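Local coordinates for protein endoglucanase (PDB 2C4X) that probably degrades cellulose as part of a larger cellulosomal enzyme, whose C-terminal PKD domain and CBM44 carbohydrate-binding module, which interacts with beta-glucan chains including xyloglucan, make up this chain, at residues N100-F105 with A249-E254; F14-E19 with V27-S32. The protein carries 1 engineered substitution. All blocks are in the same frame, centred on the assembly; numbering follows the deposited sequence.

Interaction 1 (N100-F105 with A249-E254). With CA (calcium ion), chain C; EDO (1,2-ethanediol), chain E.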
ATOM      1  N   ASN A 100       6.528   3.607  -7.876  1.00 40.70           N
ATOM      2  CA  ASN A 100       6.575   5.039  -7.582  1.00 41.65           C
ATOM      3  C   ASN A 100       6.546   5.347  -6.075  1.00 41.77           C
ATOM      4  O   ASN A 100       6.262   6.480  -5.671  1.00 42.19           O
ATOM      5  CB  ASN A 100       5.438   5.776  -8.312  1.00 41.91           C
ATOM      6  CG  ASN A 100       5.548   5.676  -9.828  1.00 43.63           C
ATOM      7  OD1 ASN A 100       4.547   5.445 -10.528  1.00 46.83           O
ATOM      8  ND2 ASN A 100       6.766   5.851 -10.350  1.00 44.51           N
ATOM      9  N   SER A 101       6.844   4.341  -5.254  1.00 41.68           N
ATOM     10  CA  SER A 101       6.907   4.508  -3.799  1.00 41.79           C
ATOM     11  C   SER A 101       7.950   5.544  -3.403  1.00 41.82           C
ATOM     12  O   SER A 101       8.928   5.765  -4.128  1.00 41.72           O
ATOM     13  CB  SER A 101       7.251   3.184  -3.121  1.00 41.62           C
ATOM     14  OG  SER A 101       6.222   2.234  -3.319  1.00 42.42           O
ATOM     15  N   LYS A 102       7.733   6.171  -2.251  1.00 41.86           N
ATOM     16  CA  LYS A 102       8.716   7.073  -1.646  1.00 42.12           C
ATOM     17  C   LYS A 102      10.079   6.387  -1.534  1.00 42.26           C
ATOM     18  O   LYS A 102      11.108   6.987  -1.849  1.00 42.95           O
ATOM     19  CB  LYS A 102       8.229   7.565  -0.269  1.00 42.07           C
ATOM     20  CG  LYS A 102       7.026   8.526  -0.327  1.00 42.33           C
ATOM     21  CD  LYS A 102       7.419   9.883  -0.897  1.00 42.59           C
ATOM     22  CE  LYS A 102       6.261  10.858  -0.911  1.00 43.43           C
ATOM     23  NZ  LYS A 102       5.227  10.487  -1.918  1.00 45.40           N
ATOM     24  N   PHE A 103      10.081   5.135  -1.083  1.00 41.97           N
ATOM     25  CA  PHE A 103      11.281   4.296  -1.134  1.00 41.67           C
ATOM     26  C   PHE A 103      11.003   3.060  -1.976  1.00 41.46           C
ATOM     27  O   PHE A 103      10.376   2.100  -1.520  1.00 41.34           O
ATOM     28  CB  PHE A 103      11.788   3.963   0.269  1.00 42.37           C
ATOM     29  CG  PHE A 103      12.431   5.134   0.956  1.00 42.61           C
ATOM     30  CD1 PHE A 103      13.766   5.459   0.697  1.00 43.58           C
ATOM     31  CD2 PHE A 103      11.698   5.933   1.827  1.00 44.27           C
ATOM     32  CE1 PHE A 103      14.371   6.555   1.313  1.00 43.71           C
ATOM     33  CE2 PHE A 103      12.295   7.037   2.457  1.00 45.79           C
ATOM     34  CZ  PHE A 103      13.630   7.349   2.189  1.00 44.37           C
ATOM     35  N   ASN A 104      11.457   3.122  -3.226  1.00 40.78           N
ATOM     36  CA  ASN A 104      11.117   2.129  -4.243  1.00 40.69           C
ATOM     37  C   ASN A 104      12.299   1.268  -4.668  1.00 40.31           C
ATOM     38  O   ASN A 104      12.117   0.186  -5.247  1.00 40.38           O
ATOM     39  CB  ASN A 104      10.491   2.821  -5.459  1.00 40.15           C
ATOM     40  CG  ASN A 104      11.384   3.905  -6.046  1.00 40.71           C
ATOM     41  OD1 ASN A 104      12.441   3.618  -6.619  1.00 41.33           O
ATOM     42  ND2 ASN A 104      10.955   5.158  -5.920  1.00 38.90           N
ATOM     43  N   PHE A 105      13.498   1.784  -4.395  1.00 39.95           N
ATOM     44  CA  PHE A 105      14.778   1.094  -4.604  1.00 39.84           C
ATOM     45  C   PHE A 105      15.095   0.711  -6.061  1.00 40.13           C
ATOM     46  O   PHE A 105      15.985  -0.103  -6.318  1.00 39.99           O
ATOM     47  CB  PHE A 105      14.910  -0.092  -3.644  1.00 39.36           C
ATOM     48  CG  PHE A 105      14.676   0.283  -2.212  1.00 38.90           C
ATOM     49  CD1 PHE A 105      15.628   1.033  -1.516  1.00 38.87           C
ATOM     50  CD2 PHE A 105      13.494  -0.073  -1.568  1.00 38.39           C
ATOM     51  CE1 PHE A 105      15.419   1.410  -0.194  1.00 39.62           C
ATOM     52  CE2 PHE A 105      13.271   0.295  -0.234  1.00 38.15           C
ATOM     53  CZ  PHE A 105      14.234   1.040   0.451  1.00 39.33           C
ATOM     54  N   ALA A 249       9.147  -0.786  -1.220  1.00 39.44           N
ATOM     55  CA  ALA A 249       7.939   0.004  -1.453  1.00 39.63           C
ATOM     56  C   ALA A 249       7.396   0.648  -0.178  1.00 40.08           C
ATOM     57  O   ALA A 249       6.187   0.600   0.093  1.00 40.17           O
ATOM     58  CB  ALA A 249       6.865  -0.839  -2.160  1.00 39.72           C
ATOM     59  N   ILE A 250       8.299   1.240   0.604  1.00 40.23           N
ATOM     60  CA  ILE A 250       7.899   2.082   1.737  1.00 40.59           C
ATOM     61  C   ILE A 250       7.303   3.365   1.162  1.00 40.91           C
ATOM     62  O   ILE A 250       7.926   4.039   0.331  1.00 41.18           O
ATOM     63  CB  ILE A 250       9.070   2.397   2.691  1.00 40.43           C
ATOM     64  CG1 ILE A 250       9.744   1.099   3.152  1.00 39.85           C
ATOM     65  CG2 ILE A 250       8.575   3.196   3.895  1.00 40.03           C
ATOM     66  CD1 ILE A 250      11.082   1.311   3.853  1.00 41.02           C
ATOM     67  N   ASP A 251       6.083   3.678   1.580  1.00 41.23           N
ATOM     68  CA  ASP A 251       5.299   4.699   0.902  1.00 41.97           C
ATOM     69  C   ASP A 251       4.417   5.501   1.851  1.00 42.43           C
ATOM     70  O   ASP A 251       3.981   5.001   2.892  1.00 41.89           O
ATOM     71  CB  ASP A 251       4.431   4.043  -0.181  1.00 41.78           C
ATOM     72  CG  ASP A 251       4.109   4.983  -1.322  1.00 42.84           C
ATOM     73  OD1 ASP A 251       4.756   6.052  -1.426  1.00 43.99           O
ATOM     74  OD2 ASP A 251       3.213   4.648  -2.126  1.00 43.13           O
ATOM     75  N   TRP A 252       4.170   6.751   1.473  1.00 43.19           N
ATOM     76  CA  TRP A 252       3.230   7.619   2.176  1.00 44.23           C
ATOM     77  C   TRP A 252       2.788   8.732   1.234  1.00 45.24           C
ATOM     78  O   TRP A 252       3.348   8.889   0.143  1.00 44.79           O
ATOM     79  CB  TRP A 252       3.836   8.196   3.465  1.00 43.75           C
ATOM     80  CG  TRP A 252       5.057   9.036   3.243  1.00 43.80           C
ATOM     81  CD1 TRP A 252       5.093  10.371   2.923  1.00 43.55           C
ATOM     82  CD2 TRP A 252       6.424   8.604   3.316  1.00 43.53           C
ATOM     83  NE1 TRP A 252       6.398  10.788   2.791  1.00 44.36           N
ATOM     84  CE2 TRP A 252       7.234   9.726   3.028  1.00 43.53           C
ATOM     85  CE3 TRP A 252       7.042   7.375   3.600  1.00 43.48           C
ATOM     86  CZ2 TRP A 252       8.634   9.657   3.011  1.00 43.43           C
ATOM     87  CZ3 TRP A 252       8.436   7.308   3.586  1.00 43.42           C
ATOM     88  CH2 TRP A 252       9.212   8.445   3.294  1.00 43.67           C
ATOM     89  N   LEU A 253       1.790   9.499   1.672  1.00 46.83           N
ATOM     90  CA  LEU A 253       1.229  10.592   0.890  1.00 48.69           C
ATOM     91  C   LEU A 253       1.808  11.951   1.265  1.00 49.80           C
ATOM     92  O   LEU A 253       2.078  12.219   2.433  1.00 49.92           O
ATOM     93  CB  LEU A 253      -0.294  10.634   1.061  1.00 48.84           C
ATOM     94  CG  LEU A 253      -1.147   9.549   0.394  1.00 49.81           C
ATOM     95  CD1 LEU A 253      -2.504   9.435   1.088  1.00 51.09           C
ATOM     96  CD2 LEU A 253      -1.325   9.820  -1.100  1.00 49.80           C
ATOM     97  N   GLU A 254       1.958  12.802   0.250  1.00 51.64           N
ATOM     98  CA  GLU A 254       2.403  14.207   0.370  1.00 53.13           C
ATOM     99  C   GLU A 254       3.918  14.313   0.521  1.00 53.54           C
ATOM    100  O   GLU A 254       4.616  14.580  -0.462  1.00 54.43           O
ATOM    101  CB  GLU A 254       1.676  14.980   1.489  1.00 53.27           C
ATOM    102  CG  GLU A 254       0.150  15.002   1.370  1.00 55.27           C
ATOM    103  CD  GLU A 254      -0.481  16.318   1.834  1.00 58.24           C
ATOM    104  OE1 GLU A 254       0.260  17.288   2.114  1.00 59.85           O
ATOM    105  OE2 GLU A 254      -1.729  16.388   1.905  1.00 58.98           O
TER
HETATM  106 CA    CA C1253      10.695  -1.693  -5.632  1.00 43.99          CA
HETATM  107  C1  EDO E1255      16.431   5.377  -3.613  1.00 59.44           C
HETATM  108  O1  EDO E1255      16.808   3.990  -3.681  1.00 60.71           O
HETATM  109  C2  EDO E1255      15.113   5.527  -2.864  1.00 57.89           C
HETATM  110  O2  EDO E1255      14.178   4.573  -3.362  1.00 57.16           O
HETATM  111  O   HOH W   1       4.885   8.503  -3.747  1.00 77.83           O
HETATM  112  O   HOH W   2       3.330   2.048  -2.817  1.00 56.78           O
HETATM  113  O   HOH W   3       2.682  11.535  -2.559  1.00 59.10           O

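Interaction 2 (F14-E19 with V27-S32)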
ATOM      1  N   PHE A  14     -23.766  -1.502  -9.923  1.00 35.16           N
ATOM      2  CA  PHE A  14     -22.791  -2.235 -10.710  1.00 35.29           C
ATOM      3  C   PHE A  14     -21.725  -2.864  -9.849  1.00 34.85           C
ATOM      4  O   PHE A  14     -21.515  -2.451  -8.707  1.00 34.58           O
ATOM      5  CB  PHE A  14     -22.170  -1.349 -11.808  1.00 34.85           C
ATOM      6  CG  PHE A  14     -21.252  -0.270 -11.289  1.00 34.70           C
ATOM      7  CD1 PHE A  14     -21.744   1.004 -11.000  1.00 34.13           C
ATOM      8  CD2 PHE A  14     -19.892  -0.519 -11.116  1.00 33.81           C
ATOM      9  CE1 PHE A  14     -20.890   2.013 -10.531  1.00 33.77           C
ATOM     10  CE2 PHE A  14     -19.035   0.475 -10.641  1.00 33.96           C
ATOM     11  CZ  PHE A  14     -19.531   1.741 -10.351  1.00 33.56           C
ATOM     12  N   THR A  15     -21.080  -3.889 -10.411  1.00 34.75           N
ATOM     13  CA  THR A  15     -19.855  -4.462  -9.872  1.00 34.84           C
ATOM     14  C   THR A  15     -18.783  -4.379 -10.974  1.00 35.11           C
ATOM     15  O   THR A  15     -19.091  -4.047 -12.126  1.00 34.83           O
ATOM     16  CB  THR A  15     -20.040  -5.937  -9.435  1.00 34.74           C
ATOM     17  OG1 THR A  15     -20.418  -6.725 -10.570  1.00 35.81           O
ATOM     18  CG2 THR A  15     -21.113  -6.067  -8.354  1.00 35.06           C
ATOM     19  N   PHE A  16     -17.529  -4.659 -10.625  1.00 34.98           N
ATOM     20  CA  PHE A  16     -16.469  -4.688 -11.630  1.00 35.02           C
ATOM     21  C   PHE A  16     -15.471  -5.798 -11.341  1.00 35.39           C
ATOM     22  O   PHE A  16     -15.369  -6.280 -10.214  1.00 35.25           O
ATOM     23  CB  PHE A  16     -15.763  -3.323 -11.786  1.00 35.00           C
ATOM     24  CG  PHE A  16     -15.181  -2.784 -10.505  1.00 35.57           C
ATOM     25  CD1 PHE A  16     -13.945  -3.242 -10.030  1.00 34.13           C
ATOM     26  CD2 PHE A  16     -15.864  -1.819  -9.776  1.00 36.49           C
ATOM     27  CE1 PHE A  16     -13.410  -2.753  -8.846  1.00 34.40           C
ATOM     28  CE2 PHE A  16     -15.339  -1.325  -8.573  1.00 37.85           C
ATOM     29  CZ  PHE A  16     -14.103  -1.794  -8.113  1.00 35.52           C
ATOM     30  N   SER A  17     -14.751  -6.196 -12.385  1.00 35.64           N
ATOM     31  CA  SER A  17     -13.744  -7.241 -12.314  1.00 36.44           C
ATOM     32  C   SER A  17     -12.617  -6.890 -13.299  1.00 36.10           C
ATOM     33  O   SER A  17     -12.911  -6.458 -14.418  1.00 36.14           O
ATOM     34  CB  SER A  17     -14.381  -8.576 -12.701  1.00 36.14           C
ATOM     35  OG  SER A  17     -13.518  -9.636 -12.351  1.00 40.48           O
ATOM     36  N   PRO A  18     -11.334  -7.036 -12.888  1.00 36.24           N
ATOM     37  CA  PRO A  18     -10.889  -7.485 -11.561  1.00 36.65           C
ATOM     38  C   PRO A  18     -11.071  -6.404 -10.493  1.00 36.97           C
ATOM     39  O   PRO A  18     -11.209  -5.221 -10.818  1.00 36.57           O
ATOM     40  CB  PRO A  18      -9.399  -7.786 -11.774  1.00 36.48           C
ATOM     41  CG  PRO A  18      -8.990  -6.829 -12.832  1.00 36.41           C
ATOM     42  CD  PRO A  18     -10.185  -6.749 -13.769  1.00 36.08           C
ATOM     43  N   GLU A  19     -11.081  -6.821  -9.229  1.00 37.56           N
ATOM     44  CA  GLU A  19     -11.206  -5.896  -8.096  1.00 38.15           C
ATOM     45  C   GLU A  19     -10.017  -4.943  -7.971  1.00 38.03           C
ATOM     46  O   GLU A  19     -10.175  -3.789  -7.556  1.00 38.02           O
ATOM     47  CB  GLU A  19     -11.358  -6.686  -6.797  1.00 38.40           C
ATOM     48  CG  GLU A  19     -12.771  -7.160  -6.557  0.50 39.13           C
ATOM     49  CD  GLU A  19     -13.741  -6.020  -6.348  0.50 40.21           C
ATOM     50  OE1 GLU A  19     -13.389  -5.059  -5.629  0.50 40.85           O
ATOM     51  OE2 GLU A  19     -14.860  -6.088  -6.902  0.50 40.51           O
ATOM     52  N   VAL A  27     -10.919  -3.673 -17.351  1.00 33.57           N
ATOM     53  CA  VAL A  27     -11.865  -3.810 -16.255  1.00 33.65           C
ATOM     54  C   VAL A  27     -13.241  -3.981 -16.897  1.00 34.13           C
ATOM     55  O   VAL A  27     -13.629  -3.201 -17.762  1.00 34.37           O
ATOM     56  CB  VAL A  27     -11.887  -2.548 -15.354  1.00 33.48           C
ATOM     57  CG1 VAL A  27     -12.892  -2.713 -14.205  1.00 33.33           C
ATOM     58  CG2 VAL A  27     -10.499  -2.263 -14.788  1.00 33.95           C
ATOM     59  N   VAL A  28     -13.975  -5.011 -16.498  1.00 34.20           N
ATOM     60  CA  VAL A  28     -15.336  -5.154 -16.980  1.00 34.33           C
ATOM     61  C   VAL A  28     -16.283  -4.631 -15.914  1.00 34.24           C
ATOM     62  O   VAL A  28     -16.328  -5.165 -14.810  1.00 34.46           O
ATOM     63  CB  VAL A  28     -15.686  -6.613 -17.361  1.00 34.60           C
ATOM     64  CG1 VAL A  28     -17.165  -6.717 -17.759  1.00 33.84           C
ATOM     65  CG2 VAL A  28     -14.787  -7.103 -18.488  1.00 34.64           C
ATOM     66  N   PHE A  29     -17.024  -3.578 -16.243  1.00 34.04           N
ATOM     67  CA  PHE A  29     -18.057  -3.062 -15.353  1.00 34.38           C
ATOM     68  C   PHE A  29     -19.371  -3.717 -15.727  1.00 34.83           C
ATOM     69  O   PHE A  29     -19.740  -3.771 -16.903  1.00 34.93           O
ATOM     70  CB  PHE A  29     -18.161  -1.530 -15.458  1.00 34.09           C
ATOM     71  CG  PHE A  29     -16.935  -0.809 -14.965  1.00 33.98           C
ATOM     72  CD1 PHE A  29     -15.884  -0.512 -15.835  1.00 34.29           C
ATOM     73  CD2 PHE A  29     -16.828  -0.433 -13.628  1.00 34.10           C
ATOM     74  CE1 PHE A  29     -14.745   0.174 -15.380  1.00 34.51           C
ATOM     75  CE2 PHE A  29     -15.694   0.231 -13.152  1.00 34.79           C
ATOM     76  CZ  PHE A  29     -14.649   0.539 -14.031  1.00 34.53           C
ATOM     77  N   ASN A  30     -20.074  -4.217 -14.721  1.00 34.93           N
ATOM     78  CA  ASN A  30     -21.268  -5.008 -14.955  1.00 34.89           C
ATOM     79  C   ASN A  30     -22.453  -4.437 -14.180  1.00 34.69           C
ATOM     80  O   ASN A  30     -22.557  -4.610 -12.971  1.00 34.12           O
ATOM     81  CB  ASN A  30     -20.989  -6.469 -14.574  1.00 35.11           C
ATOM     82  CG  ASN A  30     -22.109  -7.404 -14.964  1.00 36.48           C
ATOM     83  OD1 ASN A  30     -23.279  -7.031 -14.959  1.00 37.31           O
ATOM     84  ND2 ASN A  30     -21.755  -8.638 -15.305  1.00 37.07           N
ATOM     85  N   ALA A  31     -23.338  -3.744 -14.891  1.00 34.65           N
ATOM     86  CA  ALA A  31     -24.531  -3.145 -14.288  1.00 34.51           C
ATOM     87  C   ALA A  31     -25.780  -4.015 -14.447  1.00 34.74           C
ATOM     88  O   ALA A  31     -26.903  -3.510 -14.378  1.00 34.83           O
ATOM     89  CB  ALA A  31     -24.773  -1.764 -14.893  1.00 34.30           C
ATOM     90  N   SER A  32     -25.592  -5.315 -14.652  1.00 35.18           N
ATOM     91  CA  SER A  32     -26.699  -6.201 -15.026  1.00 35.67           C
ATOM     92  C   SER A  32     -27.753  -6.419 -13.931  1.00 35.84           C
ATOM     93  O   SER A  32     -28.861  -6.865 -14.231  1.00 35.55           O
ATOM     94  CB  SER A  32     -26.179  -7.540 -15.554  1.00 35.80           C
ATOM     95  OG  SER A  32     -25.633  -8.307 -14.501  1.00 37.73           O
TER

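Interaction 1 (N100-F105 with A249-E254)
Lys102 crosses the indole of Trp252 at about a right angle. Its CG sits 3.7 Å from the centroid of the five-membered ring of Trp252, over the face, a CH-pi contact. Bends at chi2 (-71°) and chi4 (-70°) curl the chain round, and NZ donates a hydrogen bond to Trp252 O at 3.2 Å. Two waters also accept from NZ; one of them also accepts a hydrogen bond from Glu254 N. On the same indole, Phe103 CE2 meets Trp252 CH2 at 3.5 Å. These two rings touch rim to rim, their planes 52° apart.

The backbones form a single antiparallel bridge. Phe103 N donates to Ile250 O at 2.8 Å, and a weak return bond runs from Ile250 N to Phe103 O. This bridge ties the loop that enters the CBM44 beta-sandwich to its last strand, 241-251. Asp251 OD1 accepts a hydrogen bond from Lys102 N at 3.1 Å, from above the carboxylate plane. A water joins Asp251 OD2 to Ser101 OG, which also bonds to Asp99.

Next to the bridge, Asn104 O binds calcium at 2.4 Å, alongside Asp99, Glu106, Lys133, Arg136 and Asp248. Asn104 ND2 turns back and donates to Ser101 O at 2.8 Å, in the carbonyl plane.

Interaction 2 (F14-E19 with V27-S32)
Strands 15-17 and 27-30 run antiparallel, their axes 4.7 Å apart at closest approach and their directions 160° apart. Thr15 with Asn30 and Ser17 with Val28 are hydrogen-bonded pairs. Phe16 with Phe29, between them, is a non-hydrogen-bonded pair. Val28 N to Ser17 O is the shortest of the four backbone bonds, at 2.7 Å.

Phe14, Phe16 and Phe29 form an aromatic cluster. Phe29 lies alongside both of the others, and all three side chains point the same way. Phe29 CD2 touches Phe16 CB at 3.6 Å and Phe14 CE2 at 3.8 Å. The Phe14 and Phe29 planes are 68° apart, and those of Phe16 and Phe29 57°; both pairs are oblique. In Phe16, CG stands between the backbone N and the carbonyl carbon, and the ring leads away from strand 27-30. Its CB remains against Phe29. Val27 CG1 packs over one face of the Phe29 ring, offset toward the rim, and also meets Phe16 CB at 3.8 Å.

Thr15 and Asn30 lie side by side on the other face of the sheet. Asn30 OD1 accepts from Ser32 N at 2.9 Å, an Asx turn, and from Ser32 OG at 2.7 Å. Two donors thus hold the amide oxygen where the chain leaves the strand.

The two strands form a hairpin in the PKD domain, an immunoglobulin-like beta-sandwich. Strand 60-63 continues the sheet beyond 27-30. The aromatic cluster faces strands 69-79 and 84-93 of the other sheet, where Val73 and Ile91 touch Phe29. The contact therefore has two chemical sides: apolar side chains pack between the sheets, while the face bearing Thr15, Ser17 and Asn30, with Val28 among them, is mostly polar and more exposed.

How the interactions relate
Interactions 1 and 2 belong to different domains and do not touch. Their centres are 29 Å apart and their nearest atoms about 17 Å. They follow in series along the chain: the hairpin of 14-19 and 27-32 closes within the PKD domain before 100-105 begins. Interaction 2 joins strands close in sequence. Interaction 1 instead brings together two ends of the carbohydrate-binding module, with 143 residues between its segments. The calcium sites also separate them. Asn104 of interaction 1 binds one ion directly. Interaction 2 holds no ligand of the other ion, which Asn7, Gln8, Asp36, Asp38 and Asp79 bind.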